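Local coordinates for probable leucine/isoleucine/valine-binding protein (Rhodopirellula baltica, PDB 4KV7), which probably binds leucine, isoleucine, valine or a related small ligand outside the cytoplasmic membrane, at residues 29-33 with 224-228; 229-234 with 256-260. The protein carries 1 engineered substitution. All coordinates share one frame; numbering follows the deposited sequence. Where two conformers were deposited one is given.

Contact 1: 29-33 with 224-228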
ATOM      1  N   PRO A  29      -2.787   6.362  14.994  1.00 12.04           N
ATOM      2  CA  PRO A  29      -3.544   5.106  14.917  1.00 11.49           C
ATOM      3  C   PRO A  29      -3.259   4.243  13.691  1.00 12.10           C
ATOM      4  O   PRO A  29      -3.670   3.081  13.720  1.00 12.50           O
ATOM      5  CB  PRO A  29      -5.014   5.562  14.955  1.00 14.11           C
ATOM      6  CG  PRO A  29      -4.986   6.977  14.538  1.00 18.27           C
ATOM      7  CD  PRO A  29      -3.663   7.544  14.984  1.00 12.50           C
ATOM      8  N   ALA A  30      -2.572   4.772  12.678  1.00 10.57           N
ATOM      9  CA  ALA A  30      -2.200   3.982  11.500  1.00  9.87           C
ATOM     10  C   ALA A  30      -0.687   3.753  11.428  1.00  9.45           C
ATOM     11  O   ALA A  30      -0.157   3.406  10.364  1.00  9.49           O
ATOM     12  CB  ALA A  30      -2.707   4.652  10.225  1.00 11.55           C
ATOM     13  N   ALA A  31       0.007   3.933  12.551  1.00  9.98           N
ATOM     14  CA  ALA A  31       1.472   3.854  12.586  1.00  9.72           C
ATOM     15  C   ALA A  31       2.069   2.567  12.033  1.00 10.22           C
ATOM     16  O   ALA A  31       3.178   2.583  11.507  1.00 10.09           O
ATOM     17  CB  ALA A  31       1.980   4.073  13.986  1.00 11.01           C
ATOM     18  N   GLU A  32       1.362   1.448  12.151  1.00  9.69           N
ATOM     19  CA  GLU A  32       1.920   0.196  11.650  1.00 10.32           C
ATOM     20  C   GLU A  32       2.233   0.262  10.157  1.00  9.83           C
ATOM     21  O   GLU A  32       3.147  -0.405   9.674  1.00 10.41           O
ATOM     22  CB  GLU A  32       0.993  -0.974  11.934  1.00 11.51           C
ATOM     23  CG  GLU A  32       1.000  -1.389  13.391  1.00 15.33           C
ATOM     24  CD  GLU A  32       2.349  -1.949  13.818  1.00 20.38           C
ATOM     25  OE1 GLU A  32       2.852  -2.879  13.154  1.00 20.24           O
ATOM     26  OE2 GLU A  32       2.904  -1.448  14.816  1.00 27.26           O
ATOM     27  N   LEU A  33       1.481   1.073   9.422  1.00  9.00           N
ATOM     28  CA  LEU A  33       1.686   1.178   7.986  1.00  8.51           C
ATOM     29  C   LEU A  33       3.019   1.849   7.681  1.00  8.93           C
ATOM     30  O   LEU A  33       3.830   1.318   6.915  1.00  9.64           O
ATOM     31  CB  LEU A  33       0.527   1.934   7.338  1.00  8.66           C
ATOM     32  CG  LEU A  33      -0.863   1.337   7.561  1.00  8.69           C
ATOM     33  CD1 LEU A  33      -1.926   2.131   6.824  1.00 10.15           C
ATOM     34  CD2 LEU A  33      -0.929  -0.141   7.168  1.00 11.05           C
ATOM     35  N   GLY A 224     -10.364   1.168   4.452  1.00  8.27           N
ATOM     36  CA  GLY A 224     -10.063   1.851   5.687  1.00  8.89           C
ATOM     37  C   GLY A 224      -8.713   1.449   6.220  1.00  8.60           C
ATOM     38  O   GLY A 224      -7.878   0.954   5.469  1.00  8.40           O
ATOM     39  N   THR A 225      -8.480   1.690   7.507  1.00  9.42           N
ATOM     40  CA  THR A 225      -7.261   1.241   8.169  1.00  9.07           C
ATOM     41  C   THR A 225      -7.610   0.242   9.268  1.00  8.48           C
ATOM     42  O   THR A 225      -8.774   0.117   9.670  1.00  9.64           O
ATOM     43  CB  THR A 225      -6.482   2.409   8.771  1.00  9.90           C
ATOM     44  OG1 THR A 225      -7.341   3.128   9.661  1.00 11.09           O
ATOM     45  CG2 THR A 225      -5.975   3.338   7.653  1.00 10.95           C
ATOM     46  N   TYR A 226      -6.594  -0.449   9.776  1.00  9.13           N
ATOM     47  CA  TYR A 226      -6.808  -1.566  10.682  1.00  9.43           C
ATOM     48  C   TYR A 226      -7.596  -1.228  11.936  1.00 10.24           C
ATOM     49  O   TYR A 226      -8.432  -2.026  12.355  1.00 10.81           O
ATOM     50  CB  TYR A 226      -5.497  -2.283  11.029  1.00 10.38           C
ATOM     51  CG  TYR A 226      -4.416  -1.392  11.592  1.00  9.56           C
ATOM     52  CD1 TYR A 226      -3.501  -0.765  10.745  1.00 10.10           C
ATOM     53  CD2 TYR A 226      -4.280  -1.203  12.963  1.00  9.76           C
ATOM     54  CE1 TYR A 226      -2.495   0.046  11.250  1.00  9.98           C
ATOM     55  CE2 TYR A 226      -3.276  -0.395  13.471  1.00 11.16           C
ATOM     56  CZ  TYR A 226      -2.384   0.222  12.610  1.00 10.07           C
ATOM     57  OH  TYR A 226      -1.383   1.033  13.065  1.00 11.50           O
ATOM     58  N   GLU A 227      -7.350  -0.080  12.564  1.00  9.65           N
ATOM     59  CA  GLU A 227      -8.057   0.233  13.808  1.00 10.60           C
ATOM     60  C   GLU A 227      -9.582   0.367  13.621  1.00 10.38           C
ATOM     61  O   GLU A 227     -10.346  -0.349  14.278  1.00 11.00           O
ATOM     62  CB  GLU A 227      -7.482   1.455  14.540  1.00 11.74           C
ATOM     63  CG  GLU A 227      -8.166   1.639  15.892  1.00 13.43           C
ATOM     64  CD  GLU A 227      -8.053   3.036  16.503  1.00 14.42           C
ATOM     65  OE1 GLU A 227      -7.852   4.025  15.757  1.00 14.81           O
ATOM     66  OE2 GLU A 227      -8.232   3.134  17.734  1.00 17.91           O
ATOM     67  N   PRO A 228     -10.033   1.278  12.742  1.00 10.38           N
ATOM     68  CA  PRO A 228     -11.481   1.394  12.575  1.00 11.23           C
ATOM     69  C   PRO A 228     -12.089   0.149  11.943  1.00 10.25           C
ATOM     70  O   PRO A 228     -13.224  -0.187  12.285  1.00 11.78           O
ATOM     71  CB  PRO A 228     -11.641   2.629  11.675  1.00 11.92           C
ATOM     72  CG  PRO A 228     -10.342   2.766  10.979  1.00 11.64           C
ATOM     73  CD  PRO A 228      -9.318   2.302  11.958  1.00 11.12           C
TER
HETATM   74  O   HOH W   1      -5.444   1.983  11.877  1.00 10.25           O

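Contact 2: 229-234 with 256-260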
ATOM      1  N   CYS A 229     -11.373  -0.535  11.057  1.00  9.69           N
ATOM      2  CA  CYS A 229     -11.920  -1.755  10.473  1.00  9.65           C
ATOM      3  C   CYS A 229     -12.096  -2.850  11.516  1.00 11.80           C
ATOM      4  O   CYS A 229     -13.102  -3.573  11.506  1.00 11.38           O
ATOM      5  CB  CYS A 229     -11.065  -2.226   9.302  1.00 11.35           C
ATOM      6  SG  CYS A 229     -11.226  -1.153   7.851  1.00 11.02           S
ATOM      7  N   SER A 230     -11.151  -2.958  12.446  1.00 11.63           N
ATOM      8  CA  SER A 230     -11.270  -3.937  13.518  0.73 12.09           C
ATOM      9  C   SER A 230     -12.477  -3.641  14.388  1.00 14.40           C
ATOM     10  O   SER A 230     -13.229  -4.545  14.763  1.00 14.52           O
ATOM     11  CB  SER A 230     -10.025  -3.945  14.399  0.73 12.77           C
ATOM     12  OG  SER A 230      -8.906  -4.425  13.692  0.73 13.32           O
ATOM     13  N   LYS A 231     -12.661  -2.371  14.736  1.00 12.99           N
ATOM     14  CA  LYS A 231     -13.796  -1.985  15.549  1.00 14.41           C
ATOM     15  C   LYS A 231     -15.120  -2.237  14.836  1.00 13.82           C
ATOM     16  O   LYS A 231     -16.078  -2.697  15.436  1.00 14.75           O
ATOM     17  CB  LYS A 231     -13.686  -0.520  15.962  1.00 15.04           C
ATOM     18  CG  LYS A 231     -14.827  -0.088  16.856  1.00 16.57           C
ATOM     19  CD  LYS A 231     -14.574   1.235  17.520  1.00 19.89           C
ATOM     20  CE  LYS A 231     -15.799   1.693  18.278  1.00 23.91           C
ATOM     21  NZ  LYS A 231     -15.627   3.091  18.738  1.00 28.67           N
ATOM     22  N   LEU A 232     -15.171  -1.923  13.550  1.00 12.81           N
ATOM     23  CA  LEU A 232     -16.362  -2.169  12.753  1.00 12.79           C
ATOM     24  C   LEU A 232     -16.728  -3.657  12.775  1.00 13.36           C
ATOM     25  O   LEU A 232     -17.885  -4.018  12.978  1.00 14.12           O
ATOM     26  CB  LEU A 232     -16.125  -1.660  11.329  1.00 13.12           C
ATOM     27  CG  LEU A 232     -17.272  -1.695  10.311  1.00 13.47           C
ATOM     28  CD1 LEU A 232     -17.499  -3.089   9.755  1.00 15.17           C
ATOM     29  CD2 LEU A 232     -18.559  -1.112  10.874  1.00 15.57           C
ATOM     30  N   ILE A 233     -15.745  -4.519  12.546  1.00 13.42           N
ATOM     31  CA  ILE A 233     -15.995  -5.956  12.531  1.00 15.03           C
ATOM     32  C   ILE A 233     -16.474  -6.472  13.885  1.00 16.41           C
ATOM     33  O   ILE A 233     -17.426  -7.258  13.953  1.00 17.52           O
ATOM     34  CB  ILE A 233     -14.775  -6.727  12.040  1.00 15.28           C
ATOM     35  CG1 ILE A 233     -14.597  -6.460  10.544  1.00 14.31           C
ATOM     36  CG2 ILE A 233     -14.938  -8.225  12.301  1.00 18.18           C
ATOM     37  CD1 ILE A 233     -13.248  -6.849  10.008  1.00 21.50           C
ATOM     38  N   ARG A 234     -15.844  -6.014  14.965  1.00 15.17           N
ATOM     39  CA  ARG A 234     -16.275  -6.399  16.303  1.00 17.42           C
ATOM     40  C   ARG A 234     -17.713  -5.973  16.551  1.00 16.45           C
ATOM     41  O   ARG A 234     -18.520  -6.740  17.076  1.00 18.34           O
ATOM     42  CB  ARG A 234     -15.376  -5.768  17.372  1.00 19.69           C
ATOM     43  CG  ARG A 234     -14.033  -6.450  17.538  1.00 20.96           C
ATOM     44  CD  ARG A 234     -13.319  -5.995  18.805  1.00 23.51           C
ATOM     45  NE  ARG A 234     -11.981  -6.574  18.901  1.00 28.22           N
ATOM     46  CZ  ARG A 234     -11.714  -7.770  19.415  1.00 30.05           C
ATOM     47  NH1 ARG A 234     -12.692  -8.532  19.893  1.00 35.55           N
ATOM     48  NH2 ARG A 234     -10.460  -8.208  19.453  1.00 30.23           N
ATOM     49  N   LEU A 256      -4.590  -6.060  11.250  1.00 12.05           N
ATOM     50  CA  LEU A 256      -5.994  -6.388  11.423  1.00 12.05           C
ATOM     51  C   LEU A 256      -6.155  -7.723  12.138  1.00 13.96           C
ATOM     52  O   LEU A 256      -6.943  -7.848  13.084  1.00 14.16           O
ATOM     53  CB  LEU A 256      -6.663  -6.444  10.053  1.00 12.73           C
ATOM     54  CG  LEU A 256      -8.159  -6.752  10.037  1.00 12.86           C
ATOM     55  CD1 LEU A 256      -8.979  -5.575  10.551  1.00 15.52           C
ATOM     56  CD2 LEU A 256      -8.596  -7.124   8.636  1.00 15.75           C
ATOM     57  N   GLN A 257      -5.386  -8.724  11.716  1.00 14.09           N
ATOM     58  CA  GLN A 257      -5.460 -10.043  12.330  1.00 16.69           C
ATOM     59  C   GLN A 257      -5.009  -9.999  13.787  1.00 17.73           C
ATOM     60  O   GLN A 257      -5.606 -10.644  14.649  1.00 19.88           O
ATOM     61  CB  GLN A 257      -4.637 -11.067  11.544  1.00 18.45           C
ATOM     62  CG  GLN A 257      -4.665 -12.453  12.186  1.00 22.78           C
ATOM     63  CD  GLN A 257      -4.124 -13.545  11.287  1.00 23.59           C
ATOM     64  OE1 GLN A 257      -3.270 -13.299  10.434  1.00 24.84           O
ATOM     65  NE2 GLN A 257      -4.625 -14.764  11.474  1.00 26.93           N
ATOM     66  N   ARG A 258      -3.959  -9.232  14.066  1.00 16.53           N
ATOM     67  CA  ARG A 258      -3.444  -9.103  15.423  1.00 19.97           C
ATOM     68  C   ARG A 258      -4.490  -8.479  16.343  1.00 17.58           C
ATOM     69  O   ARG A 258      -4.648  -8.900  17.488  1.00 20.41           O
ATOM     70  CB  ARG A 258      -2.157  -8.271  15.422  1.00 18.98           C
ATOM     71  CG  ARG A 258      -1.437  -8.145  16.748  1.00 29.75           C
ATOM     72  CD  ARG A 258      -0.192  -7.272  16.577  1.00 32.24           C
ATOM     73  NE  ARG A 258       0.315  -7.327  15.204  1.00 34.09           N
ATOM     74  CZ  ARG A 258       0.477  -6.267  14.414  1.00 31.95           C
ATOM     75  NH1 ARG A 258       0.183  -5.049  14.855  1.00 34.74           N
ATOM     76  NH2 ARG A 258       0.938  -6.425  13.181  1.00 32.53           N
ATOM     77  N   SER A 259      -5.208  -7.481  15.846  1.00 17.94           N
ATOM     78  CA  SER A 259      -6.215  -6.803  16.654  1.00 18.16           C
ATOM     79  C   SER A 259      -7.438  -7.679  16.905  1.00 18.34           C
ATOM     80  O   SER A 259      -7.981  -7.697  18.010  1.00 20.07           O
ATOM     81  CB  SER A 259      -6.643  -5.498  15.979  1.00 18.23           C
ATOM     82  OG  SER A 259      -7.675  -4.878  16.732  1.00 22.06           O
ATOM     83  N   LEU A 260      -7.871  -8.401  15.877  1.00 18.21           N
ATOM     84  CA  LEU A 260      -9.123  -9.147  15.953  1.00 17.94           C
ATOM     85  C   LEU A 260      -9.000 -10.563  16.483  1.00 20.43           C
ATOM     86  O   LEU A 260      -9.981 -11.125  16.973  1.00 21.37           O
ATOM     87  CB  LEU A 260      -9.784  -9.210  14.578  1.00 17.66           C
ATOM     88  CG  LEU A 260     -10.469  -7.932  14.114  1.00 16.30           C
ATOM     89  CD1 LEU A 260     -10.925  -8.094  12.675  1.00 15.76           C
ATOM     90  CD2 LEU A 260     -11.642  -7.606  15.017  1.00 17.81           C
TER
HETATM   91  O   HOH W   2     -10.034  -5.258  18.384  1.00 36.26           O
HETATM   92  O   HOH W   3     -10.541 -11.146  19.572  1.00 46.86           O

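Contact 1: 29-33 with 224-228
The hydroxyl of Y226 reaches across to the first turn of helix 31-50 and accepts a hydrogen bond from the backbone there: E32 N donates to Y226 OH over 2.9 Å, with a fairly straight N-H...O angle of 163°. The phenol gets there because its CG stands in the crowded position between the backbone N and the carbonyl carbon (chi1 55°), which swings the ring out from the start of helix 226-238. P29 O lies 3.1 Å from Y226 OH.

A water adds another polar link. Water 1 donates to P29 O over 2.8 Å and accepts from E227 N over 2.9 Å, joining the turn ahead of one helix to the first turn of the other. It also sits over the centre of one face of the Y226 ring, 3.3 Å above the plane.

Van der Waals contacts fill in around these bonds. L33 CG meets the ring edge at CE1, near the ring plane, and E32 CB packs against the hydroxyl end at 3.3 Å from Y226 OH. The E32 side chain crosses the tyrosine at about a right angle, then bends at chi2 and turns its carboxylate towards R258, a long, weak ion pair. T225 CG2 lies loosely against L33 CD1 and A30 CB, while the extended E227 side chain lays OE1 3.3 Å from P29 CB. A phenylalanine in place of Y226 would probably leave E32 N without its acceptor.

The tyrosine oxygen thus occupies the amino-terminal end of a helix, whose dipole would tend to polarise it. A backbone-to-phenol bond, a water bridge and a modest apolar fringe make a light, partly hydrated junction, consistent with two lobes that probably open and close on each other, as in relatives.

Contact 2: 229-234 with 256-260
R234 NH2 is gripped from two sources: it donates directly to S259 O over 2.9 Å and also to water 3, again at 2.9 Å, which in turn donates to L260 O. The direct bond is bent, with an N-H...O angle of 143°. It arrives in the carbonyl plane, while S259 O sits at the guanidinium edge, 16° out of the guanidinium plane. The arginine thus reaches S259 O directly and L260 O through water at the end of helix 253-260, where a cation is probably favourable. With its chain extended from CG to NE, R234 slides past L260 in the opposite direction; L260 CD2 lies over one face of the guanidinium and 3.7 Å from R234 CG.

The two methyls of L260 divide the work: CD2 goes to R234 and the S230 carbonyl, while CD1 meets I233 CD1 at 3.7 Å, the two side chains crossing at about a right angle. Further back, L256 CD1 packs on C229 CB at 4.1 Å. S230 faces L256 and S259, and in one of its two conformers its hydroxyl is bonded to Y226 O one turn earlier in its own helix.

The axes of the two segments approach to 9.7 Å and cross at -44°, with their N-to-C directions running broadly the same way. This is the arrangement of neighbouring helices in an alpha/beta fold: helix 226-238, strand 244-247 and helix 253-260 follow one another, and the helices pack side by side against the largely parallel sheet of this periplasmic-binding-protein lobe.

How the contacts relate
Helix 226-238 serves both contacts in turn: its first turn faces the other lobe in contact 1, and the turns that follow pack within their own lobe in contact 2. The contact centres are 10 Å apart. Y226 CB approaches L256 N to 3.9 Å, so the root of the tyrosine of contact 1 rests on helix 253-260. E32 OE1 and R258 NH1 lie 3.8 Å apart, at best a weak attraction. Contact 1 spans the two lobes, between which relatives in this family bind their ligand, whereas contact 2, its centre about 18 Å from the centre of the chain against about 12 Å for contact 1, lies inside one lobe.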